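Local coordinates for putative isohexenylglutaconyl-CoA hydratase (Pseudomonas aeruginosa, PDB 4ZU2), which probably hydrates isohexenylglutaconyl-CoA, a coenzyme A thioester of acyclic terpene breakdown, as a member of the crotonase (enoyl-CoA hydratase/isomerase) family, at residues 16-21 and 53-58; 26-31 and 64-69. All blocks are in the same frame, centred on the assembly; numbering follows the deposited sequence.

Contact 1: 16-21 and 53-58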
loop_
_atom_site.group_PDB
_atom_site.type_symbol
_atom_site.label_atom_id
_atom_site.label_comp_id
_atom_site.label_asym_id
_atom_site.label_seq_id
_atom_site.Cartn_x
_atom_site.Cartn_y
_atom_site.Cartn_z
ATOM N N GLY A 16 12.866 -17.139 25.255
ATOM C CA GLY A 16 11.752 -17.116 24.330
ATOM C C GLY A 16 12.150 -16.748 22.907
ATOM O O GLY A 16 11.277 -16.713 22.045
ATOM N N VAL A 17 13.443 -16.498 22.653
ATOM C CA VAL A 17 13.905 -16.038 21.329
ATOM C C VAL A 17 14.699 -17.124 20.621
ATOM O O VAL A 17 15.699 -17.577 21.138
ATOM C CB VAL A 17 14.717 -14.742 21.431
ATOM C CG1 VAL A 17 15.163 -14.295 20.076
ATOM C CG2 VAL A 17 13.857 -13.658 22.138
ATOM N N LEU A 18 14.202 -17.602 19.484
ATOM C CA LEU A 18 14.945 -18.596 18.681
ATOM C C LEU A 18 15.652 -17.862 17.528
ATOM O O LEU A 18 15.003 -17.354 16.616
ATOM C CB LEU A 18 14.034 -19.708 18.168
ATOM C CG LEU A 18 14.612 -20.711 17.138
ATOM C CD1 LEU A 18 15.834 -21.450 17.666
ATOM C CD2 LEU A 18 13.555 -21.714 16.750
ATOM N N ARG A 19 16.970 -17.741 17.620
ATOM C CA ARG A 19 17.772 -17.210 16.528
ATOM C C ARG A 19 18.096 -18.307 15.521
ATOM O O ARG A 19 18.493 -19.395 15.912
ATOM C CB ARG A 19 19.077 -16.668 17.057
ATOM C CG ARG A 19 18.937 -15.308 17.633
ATOM C CD ARG A 19 19.082 -15.334 19.166
ATOM N NE ARG A 19 18.959 -14.027 19.830
ATOM C CZ ARG A 19 19.583 -12.906 19.469
ATOM N NH1 ARG A 19 20.390 -12.836 18.419
ATOM N NH2 ARG A 19 19.396 -11.813 20.162
ATOM N N ILE A 20 17.978 -17.994 14.234
ATOM C CA ILE A 20 18.164 -18.987 13.168
ATOM C C ILE A 20 19.108 -18.395 12.148
ATOM O O ILE A 20 18.815 -17.352 11.566
ATOM C CB ILE A 20 16.836 -19.322 12.441
ATOM C CG1 ILE A 20 15.729 -19.715 13.443
ATOM C CG2 ILE A 20 17.065 -20.427 11.372
ATOM C CD1 ILE A 20 14.370 -19.731 12.852
ATOM N N THR A 21 20.246 -19.045 11.924
ATOM C CA THR A 21 21.252 -18.463 11.036
ATOM C C THR A 21 21.418 -19.323 9.800
ATOM O O THR A 21 21.604 -20.529 9.868
ATOM C CB THR A 21 22.598 -18.178 11.759
ATOM O OG1 THR A 21 22.362 -17.259 12.824
ATOM C CG2 THR A 21 23.615 -17.548 10.821
ATOM N N ARG A 53 8.628 -16.857 21.288
ATOM C CA ARG A 53 7.852 -15.617 21.102
ATOM C C ARG A 53 8.439 -14.795 19.958
ATOM O O ARG A 53 7.780 -13.907 19.425
ATOM C CB ARG A 53 7.927 -14.756 22.371
ATOM C CG ARG A 53 7.403 -15.403 23.646
ATOM C CD ARG A 53 7.798 -14.602 24.897
ATOM N NE ARG A 53 7.195 -13.266 24.936
ATOM C CZ ARG A 53 7.396 -12.363 25.901
ATOM N NH1 ARG A 53 8.207 -12.604 26.944
ATOM N NH2 ARG A 53 6.787 -11.195 25.821
ATOM N N ALA A 54 9.706 -15.062 19.618
ATOM C CA ALA A 54 10.346 -14.374 18.505
ATOM C C ALA A 54 11.343 -15.267 17.724
ATOM O O ALA A 54 11.902 -16.227 18.248
ATOM C CB ALA A 54 11.002 -13.104 18.968
ATOM N N LEU A 55 11.490 -14.958 16.443
ATOM C CA LEU A 55 12.462 -15.607 15.602
ATOM C C LEU A 55 13.312 -14.511 15.002
ATOM O O LEU A 55 12.791 -13.468 14.581
ATOM C CB LEU A 55 11.814 -16.431 14.496
ATOM C CG LEU A 55 10.745 -17.421 14.993
ATOM C CD1 LEU A 55 9.902 -17.955 13.823
ATOM C CD2 LEU A 55 11.361 -18.556 15.799
ATOM N N VAL A 56 14.625 -14.743 15.024
ATOM C CA VAL A 56 15.578 -13.871 14.353
ATOM C C VAL A 56 16.263 -14.686 13.266
ATOM O O VAL A 56 16.671 -15.814 13.455
ATOM C CB VAL A 56 16.573 -13.242 15.334
ATOM C CG1 VAL A 56 17.284 -12.092 14.658
ATOM C CG2 VAL A 56 15.842 -12.741 16.578
ATOM N N LEU A 57 16.284 -14.103 12.095
ATOM C CA LEU A 57 16.616 -14.782 10.910
ATOM C C LEU A 57 17.801 -14.025 10.393
ATOM O O LEU A 57 17.735 -12.812 10.204
ATOM C CB LEU A 57 15.452 -14.714 9.931
ATOM C CG LEU A 57 15.667 -15.517 8.656
ATOM C CD1 LEU A 57 16.085 -16.932 8.947
ATOM C CD2 LEU A 57 14.389 -15.493 7.806
ATOM N N ARG A 58 18.900 -14.747 10.211
ATOM C CA ARG A 58 20.169 -14.102 9.929
ATOM C C ARG A 58 21.066 -14.986 9.061
ATOM O O ARG A 58 20.851 -16.184 8.936
ATOM C CB ARG A 58 20.878 -13.735 11.244
ATOM C CG ARG A 58 21.678 -12.438 11.159
ATOM C CD ARG A 58 22.428 -12.094 12.445
ATOM N NE ARG A 58 22.836 -13.269 13.220
ATOM C CZ ARG A 58 22.554 -13.475 14.509
ATOM N NH1 ARG A 58 21.855 -12.586 15.234
ATOM N NH2 ARG A 58 22.995 -14.592 15.087
HETATM O O HOH W 1 25.103 -16.970 14.521
#
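L18 and I20 line the same face of the sheet as L55 and L57, on the neighbouring parallel strands 17-21 and 54-58, whose axes approach to 4.6 Å at an angle of 17°. The ladder is regular: L18 N donates to A54 O, L18 O accepts V56 N, I20 N reaches V56 O at 2.7 Å, and I20 O receives R58 N. The packed side is leucine and isoleucine. L55 CD2 lies 3.8 Å from L18 CB, brought there because CG stands beside the backbone N (chi1 -52°), and L57 CD1 rests 3.8 Å from I20 O.

The other face is apolar at one end and polar at the other. V17 CG1 meets V56 CG2 at 3.9 Å, and the R19 chain runs alongside V56, CG against CB. Beyond them the like-charged ends of two partly exposed residues, R19 and R58, lie close without a bond, NH1 to NH1 3.5 Å; a water there joins R58 NH2 to T21 OG1, and E12 offers R58 a long, weak ion pair.

Helix 190-205 packs on V17, R19, A54 and V56. Strands 9-14 and 104-109 flank the pair, which belongs to a beta-alpha-beta unit joined through helix 33-47, packed on the L18/I20/L55 face.

Contact 2: 26-31 and 64-69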
loop_
_atom_site.group_PDB
_atom_site.type_symbol
_atom_site.label_atom_id
_atom_site.label_comp_id
_atom_site.label_asym_id
_atom_site.label_seq_id
_atom_site.Cartn_x
_atom_site.Cartn_y
_atom_site.Cartn_z
ATOM N N GLN A 26 29.879 -20.063 2.139
ATOM C CA GLN A 26 30.529 -20.397 0.890
ATOM C C GLN A 26 29.763 -20.002 -0.349
ATOM O O GLN A 26 30.379 -19.631 -1.340
ATOM C CB GLN A 26 30.782 -21.915 0.848
ATOM C CG GLN A 26 29.517 -22.809 1.205
ATOM C CD GLN A 26 29.341 -23.012 2.720
ATOM O OE1 GLN A 26 29.585 -22.104 3.449
ATOM N NE2 GLN A 26 28.948 -24.189 3.172
ATOM N N SER A 27 28.432 -20.123 -0.318
ATOM C CA SER A 27 27.597 -19.706 -1.453
ATOM C C SER A 27 26.714 -18.520 -1.089
ATOM O O SER A 27 25.582 -18.411 -1.586
ATOM C CB SER A 27 26.740 -20.865 -1.957
ATOM O OG SER A 27 25.738 -21.217 -1.038
ATOM N N ARG A 28 27.253 -17.646 -0.227
ATOM C CA ARG A 28 26.532 -16.508 0.328
ATOM C C ARG A 28 25.121 -16.935 0.779
ATOM O O ARG A 28 24.145 -16.207 0.606
ATOM C CB ARG A 28 26.481 -15.335 -0.671
ATOM C CG ARG A 28 27.822 -14.786 -1.068
ATOM C CD ARG A 28 27.695 -13.484 -1.858
ATOM N NE ARG A 28 26.813 -13.603 -3.029
ATOM C CZ ARG A 28 26.567 -12.610 -3.893
ATOM N NH1 ARG A 28 27.146 -11.425 -3.741
ATOM N NH2 ARG A 28 25.757 -12.801 -4.930
ATOM N N ASN A 29 25.061 -18.137 1.341
ATOM C CA ASN A 29 23.882 -18.691 1.990
ATOM C C ASN A 29 22.706 -18.920 1.049
ATOM O O ASN A 29 21.563 -18.592 1.370
ATOM C CB ASN A 29 23.461 -17.789 3.137
ATOM C CG ASN A 29 24.483 -17.752 4.236
ATOM O OD1 ASN A 29 25.015 -18.798 4.627
ATOM N ND2 ASN A 29 24.753 -16.558 4.758
ATOM N N ALA A 30 23.008 -19.465 -0.122
ATOM C CA ALA A 30 21.996 -19.716 -1.139
ATOM C C ALA A 30 20.992 -20.703 -0.556
ATOM O O ALA A 30 21.334 -21.562 0.241
ATOM C CB ALA A 30 22.659 -20.266 -2.408
ATOM N N MET A 31 19.733 -20.543 -0.888
ATOM C CA MET A 31 18.737 -21.501 -0.429
ATOM C C MET A 31 18.919 -22.769 -1.179
ATOM O O MET A 31 18.690 -22.819 -2.366
ATOM C CB MET A 31 17.349 -21.029 -0.738
ATOM C CG MET A 31 17.038 -19.794 -0.038
ATOM S SD MET A 31 15.546 -19.917 0.939
ATOM C CE MET A 31 15.914 -21.379 1.859
ATOM N N PHE A 64 22.963 -12.232 3.906
ATOM C CA PHE A 64 21.714 -12.819 4.368
ATOM C C PHE A 64 21.370 -14.065 3.561
ATOM O O PHE A 64 21.326 -15.170 4.079
ATOM C CB PHE A 64 20.593 -11.769 4.262
ATOM C CG PHE A 64 19.264 -12.256 4.720
ATOM C CD1 PHE A 64 19.063 -12.596 6.044
ATOM C CD2 PHE A 64 18.196 -12.348 3.823
ATOM C CE1 PHE A 64 17.814 -13.041 6.477
ATOM C CE2 PHE A 64 16.940 -12.775 4.240
ATOM C CZ PHE A 64 16.740 -13.127 5.552
ATOM N N CYS A 65 21.111 -13.876 2.286
ATOM C CA CYS A 65 20.862 -15.004 1.398
ATOM C C CYS A 65 20.883 -14.511 -0.038
ATOM O O CYS A 65 20.173 -13.604 -0.418
ATOM C CB CYS A 65 19.561 -15.752 1.723
ATOM S SG CYS A 65 18.988 -16.832 0.330
ATOM N N ALA A 66 21.726 -15.144 -0.829
ATOM C CA ALA A 66 21.985 -14.722 -2.190
ATOM C C ALA A 66 21.067 -15.271 -3.269
ATOM O O ALA A 66 21.250 -14.940 -4.415
ATOM C CB ALA A 66 23.439 -15.061 -2.537
ATOM N N GLY A 67 20.110 -16.127 -2.935
ATOM C CA GLY A 67 19.182 -16.650 -3.934
ATOM C C GLY A 67 19.027 -18.162 -3.848
ATOM O O GLY A 67 19.386 -18.764 -2.868
ATOM N N GLY A 68 18.450 -18.771 -4.868
ATOM C CA GLY A 68 18.393 -20.218 -4.945
ATOM C C GLY A 68 19.806 -20.723 -5.207
ATOM O O GLY A 68 20.629 -20.027 -5.825
ATOM N N ASP A 69 20.092 -21.894 -4.669
ATOM C CA ASP A 69 21.354 -22.610 -4.882
ATOM C C ASP A 69 21.471 -23.084 -6.339
ATOM O O ASP A 69 20.619 -23.860 -6.813
ATOM C CB ASP A 69 21.439 -23.845 -3.944
ATOM C CG ASP A 69 22.696 -24.708 -4.190
ATOM O OD1 ASP A 69 23.842 -24.229 -3.954
ATOM O OD2 ASP A 69 22.533 -25.873 -4.605
#
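This is a backbone-led contact between two irregular loops that both follow strands of the central sheet: 26-31 precedes helix 33-47, while 64-69 leads into helix 70-76. The two backbones are bridged once, at M31 and G68 (CA to CA 4.7 Å). M31 N donates to G67 O at 2.7 Å, almost in line with the carbonyl bond (166° at O), while D69 N reaches M31 O at 2.9 Å from above the carbonyl plane. Further along, A66 N makes a weak bond to R28 O.

Side chains fill in around this frame. A66 CB packs 3.6 Å from R28 CB, and the arginine chain bends at chi3 (-54°), which brings NE to 3.7 Å from the same methyl. C65 SG lies 3.6 Å from M31 CG and also accepts G67 N within its own loop. A30 CB settles against D69 CA at 3.6 Å. N29 CB sits 3.5 Å from F64 O, while its amide bonds to R24 N and to the carbonyls of A60 and H63.

At G67 a CB would run into the carbonyl O of A66. As in other crotonases, the backbone N-H of G68 probably contributes to the oxyanion hole, and the bridge to 26-31 holds this loop. Main-chain polar groups thus pair across a largely buried interface, and the D69 carboxylate caps the start of helix 70-76, OD2 accepting D72 N and OD1 in a salt bridge with K71.

Overall arrangement
The two contacts lie in series along the same pair of chain runs. Their segments alternate in sequence, 16-21, 26-31, 53-58, 64-69, so each strand of contact 1 leads into one loop of contact 2, and helix 33-47 connects the second segment to the third. The centres are 19 Å apart, yet the contacts touch: F64 CE1 lies 3.7 Å from L57 O. Contact 1 sits about 10 Å from the chain centre, contact 2 about 16 Å. Past the C-terminal ends of the two sheet strands, the loops that follow meet again at a single bridge. Contact 2 thereby joins the loop that probably contributes to the oxyanion hole to the loop before helix 33-47.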